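Long-range contacts in transcription factor cep-1 (Caenorhabditis elegans, PDB 1T4W), which activates transcription from the same DNA consensus as p53, promoting germline apoptosis after DNA damage and ensuring proper meiotic chromosome segregation: residues W45-R50 with E166-Y171; F52-S57 with D160-N165; L58-V63 with M153-F158; E109-A114 with T121-P126. One frame throughout, in Å; residues are numbered along the deposited sequence.

How the contacts relate
These contacts sample the beta-sandwich of the DNA-binding domain and show how neighbouring contacts in one domain bear on each other. Contact 3 lies in the middle, its centre about 5 Å from that of the chain, with contact 4 extending the same sheet: L58 O and L122 N, 2.7 Å apart, probably hydrogen-bond across the neighbouring strands. Contact 2 continues contact 3 to the strand ends, where D160 OD2 meets R59 NE in a 2.6 Å salt bridge. Contact 1 joins the two sheets and packs on contact 2, their centres about 10 Å apart. Zinc lies at the other end, about 9 Å from the side chain of M153 in contact 3.

Contact 1: W45-R50 with E166-Y171; sequences WKLDKR and EILHAY
L168 pushes one methyl group into a shallow hollow of W45-L47. Its CD1 sits 4.0 Å from L47 CD2, also 4.0 Å from the carbonyl oxygen K46 O, and 4.1 Å from W45 CB, so three consecutive residues supply the walls, one with a methyl, one with a backbone oxygen and one with the first carbon of a side chain. The indole of W45 continues beyond this pocket to M124, and the W45 side chain also touches L159. L47 itself is the complementary bump. Its CD2 fits between two neighbours on the facing strand, touching I167 CD1 at 3.8 Å while the L168 methyl lies beside it. The side chains of L47 and I167 meet at about a right angle, those of L47 and L168 more obliquely. A classic beta bulge lies here: I167 and L168 both face L159 of the adjacent strand, and both direct their side chains toward W45-L47. In the p53-type beta-sandwich the contact links the two sheets, for the end of strand 39-46 and the loop after it meet strand 166-177 of the other sheet. I167 holds its CG1 branch between its own backbone N and carbonyl carbon (chi1 61°), and with the chain extended from there (chi2 176°) CD1 becomes the foremost point of the residue. No hydrogen bond crosses the interface; the contacts are apolar apart from the methyl set against K46 O. M4 of strand 3-8 packs against both W45 and L168, while L56 lies against L47.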
# COMPACT_ATOMS: atom_id res chain seq x y z
N TRP A 45 -1.56 -8.11 -12.68
CA TRP A 45 -0.48 -9.06 -12.85
C TRP A 45 -0.67 -9.97 -14.06
O TRP A 45 -1.76 -10.07 -14.61
CB TRP A 45 -0.31 -9.94 -11.59
CG TRP A 45 -1.53 -10.73 -11.17
CD1 TRP A 45 -1.88 -11.99 -11.58
CD2 TRP A 45 -2.60 -10.28 -10.32
NE1 TRP A 45 -3.09 -12.35 -11.04
CE2 TRP A 45 -3.56 -11.32 -10.27
CE3 TRP A 45 -2.83 -9.09 -9.60
CZ2 TRP A 45 -4.74 -11.21 -9.52
CZ3 TRP A 45 -4.00 -8.98 -8.86
CH2 TRP A 45 -4.95 -10.04 -8.82
N LYS A 46 0.43 -10.59 -14.47
CA LYS A 46 0.43 -11.56 -15.55
C LYS A 46 1.13 -12.80 -14.97
O LYS A 46 2.22 -12.71 -14.39
CB LYS A 46 1.20 -11.07 -16.76
CG LYS A 46 1.11 -12.06 -17.91
CD LYS A 46 2.48 -12.33 -18.50
CE LYS A 46 2.46 -13.57 -19.39
NZ LYS A 46 3.82 -13.85 -19.95
N LEU A 47 0.49 -13.95 -15.11
CA LEU A 47 1.03 -15.18 -14.58
C LEU A 47 1.68 -16.08 -15.61
O LEU A 47 1.41 -15.98 -16.80
CB LEU A 47 -0.07 -15.97 -13.88
CG LEU A 47 -0.55 -15.35 -12.57
CD1 LEU A 47 -1.72 -16.15 -12.03
CD2 LEU A 47 0.60 -15.31 -11.58
N ASP A 48 2.54 -16.96 -15.13
CA ASP A 48 3.21 -17.89 -16.00
C ASP A 48 2.31 -19.09 -16.25
O ASP A 48 1.12 -19.09 -15.89
CB ASP A 48 4.54 -18.34 -15.39
CG ASP A 48 4.43 -18.66 -13.91
OD1 ASP A 48 4.27 -17.71 -13.11
OD2 ASP A 48 4.49 -19.85 -13.56
N LYS A 49 2.89 -20.12 -16.84
CA LYS A 49 2.16 -21.32 -17.19
C LYS A 49 1.62 -22.12 -16.01
O LYS A 49 0.43 -22.42 -15.93
CB LYS A 49 3.07 -22.20 -18.06
CG LYS A 49 3.61 -21.49 -19.31
CD LYS A 49 4.47 -20.26 -18.95
CE LYS A 49 4.69 -19.33 -20.14
NZ LYS A 49 5.38 -18.06 -19.75
N ARG A 50 2.50 -22.46 -15.07
CA ARG A 50 2.08 -23.26 -13.93
C ARG A 50 1.00 -22.67 -13.01
O ARG A 50 0.40 -23.40 -12.23
CB ARG A 50 3.29 -23.65 -13.09
CG ARG A 50 4.12 -22.49 -12.59
CD ARG A 50 5.11 -22.99 -11.56
NE ARG A 50 4.43 -23.79 -10.55
CZ ARG A 50 5.01 -24.26 -9.45
NH1 ARG A 50 6.29 -24.02 -9.21
NH2 ARG A 50 4.29 -24.98 -8.59
N GLU A 166 4.51 -17.08 -1.79
CA GLU A 166 4.47 -15.80 -2.50
C GLU A 166 5.03 -16.09 -3.90
O GLU A 166 6.09 -16.71 -4.01
CB GLU A 166 5.37 -14.77 -1.84
CG GLU A 166 5.61 -13.54 -2.70
CD GLU A 166 6.76 -12.65 -2.20
OE1 GLU A 166 6.99 -12.60 -0.97
OE2 GLU A 166 7.42 -11.99 -3.03
N ILE A 167 4.31 -15.69 -4.95
CA ILE A 167 4.85 -15.91 -6.29
C ILE A 167 5.18 -14.58 -7.00
O ILE A 167 5.98 -14.55 -7.94
CB ILE A 167 3.91 -16.80 -7.18
CG1 ILE A 167 2.55 -16.15 -7.38
CG2 ILE A 167 3.72 -18.17 -6.53
CD1 ILE A 167 1.64 -16.96 -8.33
N LEU A 168 4.59 -13.49 -6.52
CA LEU A 168 4.86 -12.15 -7.06
C LEU A 168 4.61 -11.13 -5.97
O LEU A 168 3.88 -11.41 -5.03
CB LEU A 168 3.95 -11.80 -8.24
CG LEU A 168 4.19 -12.40 -9.64
CD1 LEU A 168 2.94 -12.19 -10.50
CD2 LEU A 168 5.40 -11.75 -10.28
N HIS A 169 5.21 -9.96 -6.12
CA HIS A 169 5.01 -8.88 -5.14
C HIS A 169 5.17 -7.55 -5.84
O HIS A 169 5.68 -7.50 -6.96
CB HIS A 169 6.00 -8.97 -3.96
CG HIS A 169 7.42 -8.60 -4.28
ND1 HIS A 169 8.22 -9.36 -5.10
CD2 HIS A 169 8.20 -7.57 -3.85
CE1 HIS A 169 9.43 -8.82 -5.16
NE2 HIS A 169 9.44 -7.73 -4.41
N ALA A 170 4.70 -6.49 -5.20
CA ALA A 170 4.81 -5.14 -5.75
C ALA A 170 4.56 -4.18 -4.61
O ALA A 170 3.96 -4.55 -3.61
CB ALA A 170 3.77 -4.91 -6.87
N TYR A 171 5.02 -2.95 -4.75
CA TYR A 171 4.78 -1.98 -3.70
C TYR A 171 4.87 -0.56 -4.20
O TYR A 171 5.38 -0.30 -5.29
CB TYR A 171 5.77 -2.18 -2.54
CG TYR A 171 7.24 -2.17 -2.95
CD1 TYR A 171 7.89 -0.96 -3.22
CD2 TYR A 171 7.95 -3.35 -3.13
CE1 TYR A 171 9.19 -0.93 -3.65
CE2 TYR A 171 9.27 -3.34 -3.58
CZ TYR A 171 9.88 -2.12 -3.83
OH TYR A 171 11.16 -2.06 -4.28

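Contact 2: F52-S57 with D160-N165; sequences FNSNLS and DDENGN
S57 carries its hydroxyl between its backbone N and carbonyl carbon (chi1 58°), which sets OG 3.6 Å from D160 CB on the same face of the sheet. D160 turns its carboxylate beside its own backbone N (chi1 -69°), where OD2 can share a water with that hydroxyl. This water lies 2.6 Å from S57 OG and gives a hydrogen bond to D160 OD2. A second water, also hydrogen-bonded to S57 OG, donates to the backbone oxygen D161 O at 2.7 Å. Beside these waters the backbones form an antiparallel hydrogen-bonded pair: S57 N reaches D160 O at 3.2 Å and D160 N returns to S57 O at 2.9 Å. This pair closes the ladder between strands 57-65 and 152-160, and beyond it the chains part into loops. L56 marks the divergence, with CD2 resting 3.3 Å from D160 O and also against D161 CA. In the segment 160-165, residues 161-164 make a type I beta turn, stiffened by the D161 carboxylate: OD1 accepts N165 N from above the carboxylate plane, and OD2 takes N165 ND2 at 3.2 Å through its syn lone pair. E162 CG lies 4.1 Å from N55 CB, and the bend at the second torsion of E162 turns its carboxylate back toward S54 and N55. D160 OD2 also forms a salt bridge with R59. With the R59 guanidinium and a water at its carboxylate, D160 is likely to stay ionised and to be held firmly at the sheet's end.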
# COMPACT_ATOMS: atom_id res chain seq x y z
N PHE A 52 -1.55 -20.53 -14.29
CA PHE A 52 -2.73 -20.20 -15.08
C PHE A 52 -4.08 -20.61 -14.48
O PHE A 52 -5.04 -19.86 -14.54
CB PHE A 52 -2.62 -20.79 -16.48
CG PHE A 52 -3.68 -20.30 -17.41
CD1 PHE A 52 -3.60 -19.02 -17.96
CD2 PHE A 52 -4.79 -21.09 -17.71
CE1 PHE A 52 -4.61 -18.54 -18.79
CE2 PHE A 52 -5.81 -20.62 -18.53
CZ PHE A 52 -5.72 -19.34 -19.08
N ASN A 53 -4.16 -21.80 -13.89
CA ASN A 53 -5.43 -22.24 -13.31
C ASN A 53 -5.43 -22.26 -11.79
O ASN A 53 -6.32 -22.85 -11.16
CB ASN A 53 -5.80 -23.62 -13.85
CG ASN A 53 -5.95 -23.65 -15.36
OD1 ASN A 53 -6.82 -22.97 -15.92
ND2 ASN A 53 -5.10 -24.42 -16.03
N SER A 54 -4.46 -21.59 -11.19
CA SER A 54 -4.35 -21.56 -9.74
C SER A 54 -5.36 -20.67 -9.03
O SER A 54 -5.77 -19.63 -9.54
CB SER A 54 -2.95 -21.13 -9.34
OG SER A 54 -1.98 -21.94 -9.96
N ASN A 55 -5.76 -21.08 -7.85
CA ASN A 55 -6.64 -20.27 -7.06
C ASN A 55 -5.63 -19.40 -6.31
O ASN A 55 -4.74 -19.93 -5.67
CB ASN A 55 -7.42 -21.12 -6.09
CG ASN A 55 -8.74 -20.50 -5.74
OD1 ASN A 55 -8.80 -19.34 -5.35
ND2 ASN A 55 -9.81 -21.27 -5.90
N LEU A 56 -5.75 -18.09 -6.40
CA LEU A 56 -4.78 -17.22 -5.75
C LEU A 56 -5.39 -16.30 -4.71
O LEU A 56 -6.60 -16.13 -4.64
CB LEU A 56 -4.06 -16.37 -6.80
CG LEU A 56 -3.32 -17.14 -7.90
CD1 LEU A 56 -2.46 -16.20 -8.73
CD2 LEU A 56 -2.43 -18.18 -7.27
N SER A 57 -4.52 -15.73 -3.88
CA SER A 57 -4.93 -14.76 -2.87
C SER A 57 -3.95 -13.59 -2.92
O SER A 57 -2.80 -13.72 -3.36
CB SER A 57 -4.97 -15.39 -1.47
OG SER A 57 -3.72 -15.93 -1.11
N ASP A 160 -0.10 -14.83 -3.62
CA ASP A 160 0.26 -16.16 -3.13
C ASP A 160 -0.46 -17.27 -3.89
O ASP A 160 -1.61 -17.10 -4.31
CB ASP A 160 -0.14 -16.36 -1.67
CG ASP A 160 0.69 -15.53 -0.69
OD1 ASP A 160 1.78 -15.02 -1.03
OD2 ASP A 160 0.20 -15.41 0.44
N ASP A 161 0.19 -18.43 -4.02
CA ASP A 161 -0.44 -19.57 -4.67
C ASP A 161 -1.30 -20.29 -3.62
O ASP A 161 -1.44 -19.80 -2.50
CB ASP A 161 0.60 -20.53 -5.26
CG ASP A 161 1.46 -21.21 -4.21
OD1 ASP A 161 1.15 -21.15 -3.01
OD2 ASP A 161 2.46 -21.80 -4.62
N GLU A 162 -1.87 -21.43 -3.98
CA GLU A 162 -2.73 -22.19 -3.06
C GLU A 162 -2.01 -22.69 -1.81
O GLU A 162 -2.62 -22.84 -0.75
CB GLU A 162 -3.36 -23.40 -3.77
CG GLU A 162 -3.96 -23.08 -5.12
CD GLU A 162 -2.91 -22.67 -6.13
OE1 GLU A 162 -2.00 -23.47 -6.42
OE2 GLU A 162 -2.99 -21.53 -6.63
N ASN A 163 -0.72 -22.97 -1.93
CA ASN A 163 0.04 -23.46 -0.79
C ASN A 163 0.57 -22.34 0.11
O ASN A 163 1.25 -22.60 1.11
CB ASN A 163 1.18 -24.34 -1.29
CG ASN A 163 0.67 -25.57 -2.00
OD1 ASN A 163 1.16 -25.93 -3.07
ND2 ASN A 163 -0.33 -26.21 -1.42
N GLY A 164 0.24 -21.10 -0.24
CA GLY A 164 0.68 -19.98 0.57
C GLY A 164 2.06 -19.44 0.22
O GLY A 164 2.63 -18.67 0.98
N ASN A 165 2.61 -19.87 -0.91
CA ASN A 165 3.92 -19.38 -1.33
C ASN A 165 3.72 -18.09 -2.12
O ASN A 165 2.84 -18.02 -3.01
CB ASN A 165 4.62 -20.37 -2.26
CG ASN A 165 4.83 -21.72 -1.61
OD1 ASN A 165 5.56 -21.84 -0.62
ND2 ASN A 165 4.19 -22.75 -2.16
O HOH W 1 -2.60 -15.64 1.19
O HOH W 2 -3.60 -18.51 -1.52

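Contact 3: L58-V63 with M153-F158; sequences LRIRFV and MCLAVF
F62 threads its side chain past C154 to M153. The phenyl leaves CB anti to the backbone nitrogen (chi1 -170°), so from CG onward it leans over the neighbouring strand. CD1 lies 3.5 Å from the carbonyl oxygen C154 O, CE1 passes M153 CB at 4.0 Å, and CZ at the far end comes to 3.6 Å from that same carbon. CE2 and CZ both touch M153 SD, a Met-aromatic contact in which the sulfur stands obliquely, 4.8 Å from the ring centroid. L155 CA approaches the ring's edge. In place of F62, an alanine would probably leave M153 without its aromatic neighbour and open a gap beside its sulfur. The M153 side chain is about 7 Å from that of the zinc ligand C139. The two strands form an antiparallel ladder of the p53-family beta-sandwich, with hydrogen-bonded pairs at R59-F158, R61-A156 and V63-C154. Between them I60 lies alongside L155 and V157 on the face that meets F133 and I135 of the other sheet. On the reverse face the R59 guanidinium, whose charged partner is D160, covers F158 CB, with NH2 3.5 Å from it and the guanidinium and phenyl planes 8° apart.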
# COMPACT_ATOMS: atom_id res chain seq x y z
N LEU A 58 -4.41 -12.41 -2.51
CA LEU A 58 -3.56 -11.24 -2.52
C LEU A 58 -3.47 -10.67 -1.10
O LEU A 58 -4.48 -10.38 -0.48
CB LEU A 58 -4.11 -10.17 -3.45
CG LEU A 58 -3.18 -8.95 -3.63
CD1 LEU A 58 -2.06 -9.28 -4.63
CD2 LEU A 58 -3.98 -7.78 -4.14
N ARG A 59 -2.25 -10.54 -0.58
CA ARG A 59 -2.06 -9.99 0.75
C ARG A 59 -1.65 -8.52 0.61
O ARG A 59 -0.86 -8.17 -0.27
CB ARG A 59 -0.99 -10.77 1.52
CG ARG A 59 -1.49 -12.09 2.11
CD ARG A 59 -0.36 -12.86 2.86
NE ARG A 59 0.71 -13.33 1.96
CZ ARG A 59 1.95 -12.85 1.94
NH1 ARG A 59 2.30 -11.86 2.76
NH2 ARG A 59 2.86 -13.38 1.13
N ILE A 60 -2.21 -7.68 1.47
CA ILE A 60 -1.94 -6.24 1.45
C ILE A 60 -1.40 -5.83 2.82
O ILE A 60 -2.04 -6.07 3.84
CB ILE A 60 -3.22 -5.44 1.17
CG1 ILE A 60 -3.85 -5.90 -0.15
CG2 ILE A 60 -2.89 -3.94 1.12
CD1 ILE A 60 -5.32 -5.56 -0.27
N ARG A 61 -0.23 -5.21 2.84
CA ARG A 61 0.41 -4.76 4.07
C ARG A 61 0.82 -3.30 3.98
O ARG A 61 0.99 -2.74 2.89
CB ARG A 61 1.68 -5.58 4.35
CG ARG A 61 1.46 -7.07 4.71
CD ARG A 61 2.78 -7.62 5.34
NE ARG A 61 3.02 -7.00 6.64
CZ ARG A 61 4.17 -7.00 7.29
NH1 ARG A 61 4.26 -6.40 8.47
NH2 ARG A 61 5.25 -7.59 6.76
N PHE A 62 0.98 -2.68 5.14
CA PHE A 62 1.41 -1.30 5.19
C PHE A 62 2.47 -1.28 6.28
O PHE A 62 2.19 -1.35 7.48
CB PHE A 62 0.23 -0.37 5.47
CG PHE A 62 0.57 1.09 5.31
CD1 PHE A 62 1.06 1.57 4.08
CD2 PHE A 62 0.41 1.99 6.37
CE1 PHE A 62 1.38 2.91 3.90
CE2 PHE A 62 0.73 3.35 6.22
CZ PHE A 62 1.22 3.82 4.98
N VAL A 63 3.72 -1.18 5.82
CA VAL A 63 4.89 -1.24 6.68
C VAL A 63 5.81 -0.03 6.61
O VAL A 63 5.66 0.86 5.76
CB VAL A 63 5.73 -2.49 6.33
CG1 VAL A 63 4.82 -3.71 6.22
CG2 VAL A 63 6.50 -2.29 5.00
N MET A 153 7.09 4.91 4.93
CA MET A 153 5.94 3.99 4.97
C MET A 153 5.81 3.42 3.57
O MET A 153 6.01 4.13 2.59
CB MET A 153 4.68 4.73 5.36
CG MET A 153 4.76 5.35 6.73
SD MET A 153 3.20 6.09 7.17
CE MET A 153 3.57 6.70 8.81
N CYS A 154 5.45 2.14 3.49
CA CYS A 154 5.37 1.40 2.23
C CYS A 154 4.12 0.52 2.09
O CYS A 154 3.80 -0.25 3.01
CB CYS A 154 6.62 0.53 2.13
SG CYS A 154 6.71 -0.50 0.65
N LEU A 155 3.41 0.64 0.98
CA LEU A 155 2.20 -0.18 0.73
C LEU A 155 2.67 -1.32 -0.16
O LEU A 155 3.07 -1.08 -1.32
CB LEU A 155 1.12 0.63 -0.00
CG LEU A 155 -0.17 -0.17 -0.32
CD1 LEU A 155 -0.77 -0.66 0.99
CD2 LEU A 155 -1.18 0.69 -1.09
N ALA A 156 2.63 -2.54 0.37
CA ALA A 156 3.09 -3.72 -0.37
C ALA A 156 2.01 -4.78 -0.54
O ALA A 156 1.20 -4.99 0.37
CB ALA A 156 4.31 -4.35 0.37
N VAL A 157 2.02 -5.43 -1.71
CA VAL A 157 1.08 -6.50 -2.03
C VAL A 157 1.84 -7.74 -2.49
O VAL A 157 2.88 -7.66 -3.13
CB VAL A 157 0.07 -6.07 -3.13
CG1 VAL A 157 -0.92 -5.04 -2.55
CG2 VAL A 157 0.80 -5.52 -4.32
N PHE A 158 1.27 -8.90 -2.17
CA PHE A 158 1.87 -10.19 -2.47
C PHE A 158 0.82 -11.09 -3.08
O PHE A 158 -0.32 -11.15 -2.59
CB PHE A 158 2.38 -10.85 -1.18
CG PHE A 158 3.38 -10.01 -0.43
CD1 PHE A 158 4.74 -10.10 -0.73
CD2 PHE A 158 2.96 -9.08 0.50
CE1 PHE A 158 5.68 -9.24 -0.09
CE2 PHE A 158 3.88 -8.22 1.14
CZ PHE A 158 5.24 -8.30 0.84

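Contact 4: E109-A114 with T121-P126; sequences EFSYSA and TLIMYP
E109 O receives the N-H of I123 at 2.7 Å, in a bond that runs close to straight (160°). The same oxygen is approached by L122 CA at 3.3 Å, so one carbonyl meets two successive residues of the opposite strand. Strands 109-113 and 119-123 form a beta hairpin at the border of the larger sheet of the p53-type sandwich, with 109-113 outermost in this chain and 119-123 next to strand 57-65. Further along, S111 and T121 make an antiparallel hydrogen-bonded pair, S111 N giving to T121 O at 2.9 Å and T121 N to S111 O at 2.8 Å. F110 and L122 form the non-hydrogen-bonded pair between. Here F110 CB lies 3.5 Å from L122 CD2, while its ring, set between backbone N and carbonyl carbon by chi1 of 64°, leads away from the neighbouring strand. L122 continues inward to A131 and F133 of the second sheet. The other face of the hairpin bears E109, S111, T121 and I123. I123 bends at its second torsion (72°), which brings CD1 to 4.0 Å from F110 CA and close to S111 OG. T121 also packs against S57 and R59. Beside E109 and I123 a water bridges the two, accepting from E109 N at 2.8 Å and donating to I123 O at 2.6 Å.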
# COMPACT_ATOMS: atom_id res chain seq x y z
N GLU A 109 -13.56 -10.57 -2.31
CA GLU A 109 -13.87 -10.91 -0.93
C GLU A 109 -12.53 -10.81 -0.21
O GLU A 109 -11.49 -11.10 -0.81
CB GLU A 109 -14.37 -12.36 -0.85
CG GLU A 109 -14.36 -12.94 0.56
CD GLU A 109 -14.72 -14.43 0.58
OE1 GLU A 109 -14.97 -15.02 -0.50
OE2 GLU A 109 -14.75 -15.00 1.68
N PHE A 110 -12.53 -10.42 1.06
CA PHE A 110 -11.27 -10.32 1.81
C PHE A 110 -11.47 -10.70 3.26
O PHE A 110 -12.60 -10.74 3.75
CB PHE A 110 -10.69 -8.89 1.72
CG PHE A 110 -11.56 -7.84 2.38
CD1 PHE A 110 -11.43 -7.56 3.75
CD2 PHE A 110 -12.51 -7.15 1.63
CE1 PHE A 110 -12.25 -6.59 4.36
CE2 PHE A 110 -13.33 -6.18 2.23
CZ PHE A 110 -13.20 -5.90 3.60
N SER A 111 -10.37 -11.00 3.94
CA SER A 111 -10.35 -11.33 5.35
C SER A 111 -9.16 -10.56 5.93
O SER A 111 -8.33 -10.04 5.19
CB SER A 111 -10.12 -12.83 5.58
OG SER A 111 -8.83 -13.22 5.12
N TYR A 112 -9.07 -10.52 7.25
CA TYR A 112 -8.02 -9.80 7.93
C TYR A 112 -7.39 -10.63 9.04
O TYR A 112 -8.05 -11.49 9.64
CB TYR A 112 -8.57 -8.50 8.53
CG TYR A 112 -7.54 -7.71 9.33
CD1 TYR A 112 -7.39 -7.92 10.70
CD2 TYR A 112 -6.69 -6.79 8.70
CE1 TYR A 112 -6.41 -7.24 11.44
CE2 TYR A 112 -5.71 -6.11 9.42
CZ TYR A 112 -5.58 -6.34 10.79
OH TYR A 112 -4.62 -5.68 11.52
N SER A 113 -6.11 -10.38 9.28
CA SER A 113 -5.37 -11.01 10.36
C SER A 113 -4.13 -10.17 10.65
O SER A 113 -3.59 -9.51 9.76
CB SER A 113 -4.91 -12.41 9.99
OG SER A 113 -4.05 -12.89 11.01
N ALA A 114 -3.67 -10.20 11.90
CA ALA A 114 -2.49 -9.46 12.28
C ALA A 114 -1.40 -10.43 12.69
O ALA A 114 -0.26 -10.02 12.95
CB ALA A 114 -2.81 -8.51 13.41
N THR A 121 -6.25 -9.96 3.33
CA THR A 121 -6.10 -10.98 2.29
C THR A 121 -7.31 -11.04 1.40
O THR A 121 -8.43 -11.34 1.84
CB THR A 121 -5.86 -12.38 2.89
OG1 THR A 121 -4.66 -12.36 3.67
CG2 THR A 121 -5.71 -13.42 1.77
N LEU A 122 -7.09 -10.78 0.12
CA LEU A 122 -8.17 -10.83 -0.84
C LEU A 122 -8.28 -12.26 -1.35
O LEU A 122 -7.27 -12.84 -1.76
CB LEU A 122 -7.88 -9.92 -2.04
CG LEU A 122 -7.61 -8.45 -1.78
CD1 LEU A 122 -7.59 -7.71 -3.13
CD2 LEU A 122 -8.67 -7.88 -0.89
N ILE A 123 -9.48 -12.82 -1.31
CA ILE A 123 -9.68 -14.18 -1.81
C ILE A 123 -10.16 -14.04 -3.23
O ILE A 123 -11.20 -13.44 -3.49
CB ILE A 123 -10.74 -14.96 -1.00
CG1 ILE A 123 -10.19 -15.31 0.39
CG2 ILE A 123 -11.09 -16.24 -1.72
CD1 ILE A 123 -10.08 -14.12 1.34
N MET A 124 -9.40 -14.59 -4.16
CA MET A 124 -9.77 -14.49 -5.55
C MET A 124 -10.14 -15.80 -6.19
O MET A 124 -10.47 -16.76 -5.51
CB MET A 124 -8.66 -13.79 -6.29
CG MET A 124 -8.43 -12.44 -5.61
SD MET A 124 -7.28 -11.41 -6.45
CE MET A 124 -5.82 -12.44 -6.32
N TYR A 125 -10.10 -15.85 -7.51
CA TYR A 125 -10.48 -17.07 -8.21
C TYR A 125 -9.53 -17.30 -9.35
O TYR A 125 -8.88 -16.36 -9.84
CB TYR A 125 -11.91 -16.90 -8.73
CG TYR A 125 -12.06 -15.61 -9.49
CD1 TYR A 125 -11.69 -15.51 -10.83
CD2 TYR A 125 -12.52 -14.46 -8.84
CE1 TYR A 125 -11.77 -14.29 -11.51
CE2 TYR A 125 -12.60 -13.23 -9.52
CZ TYR A 125 -12.22 -13.16 -10.85
OH TYR A 125 -12.30 -11.96 -11.50
N PRO A 126 -9.42 -18.56 -9.80
CA PRO A 126 -8.52 -18.90 -10.90
C PRO A 126 -8.85 -17.98 -12.05
O PRO A 126 -10.02 -17.70 -12.31
CB PRO A 126 -8.88 -20.36 -11.21
CG PRO A 126 -9.35 -20.87 -9.87
CD PRO A 126 -10.21 -19.74 -9.40
O HOH W 3 -13.56 -12.62 -4.26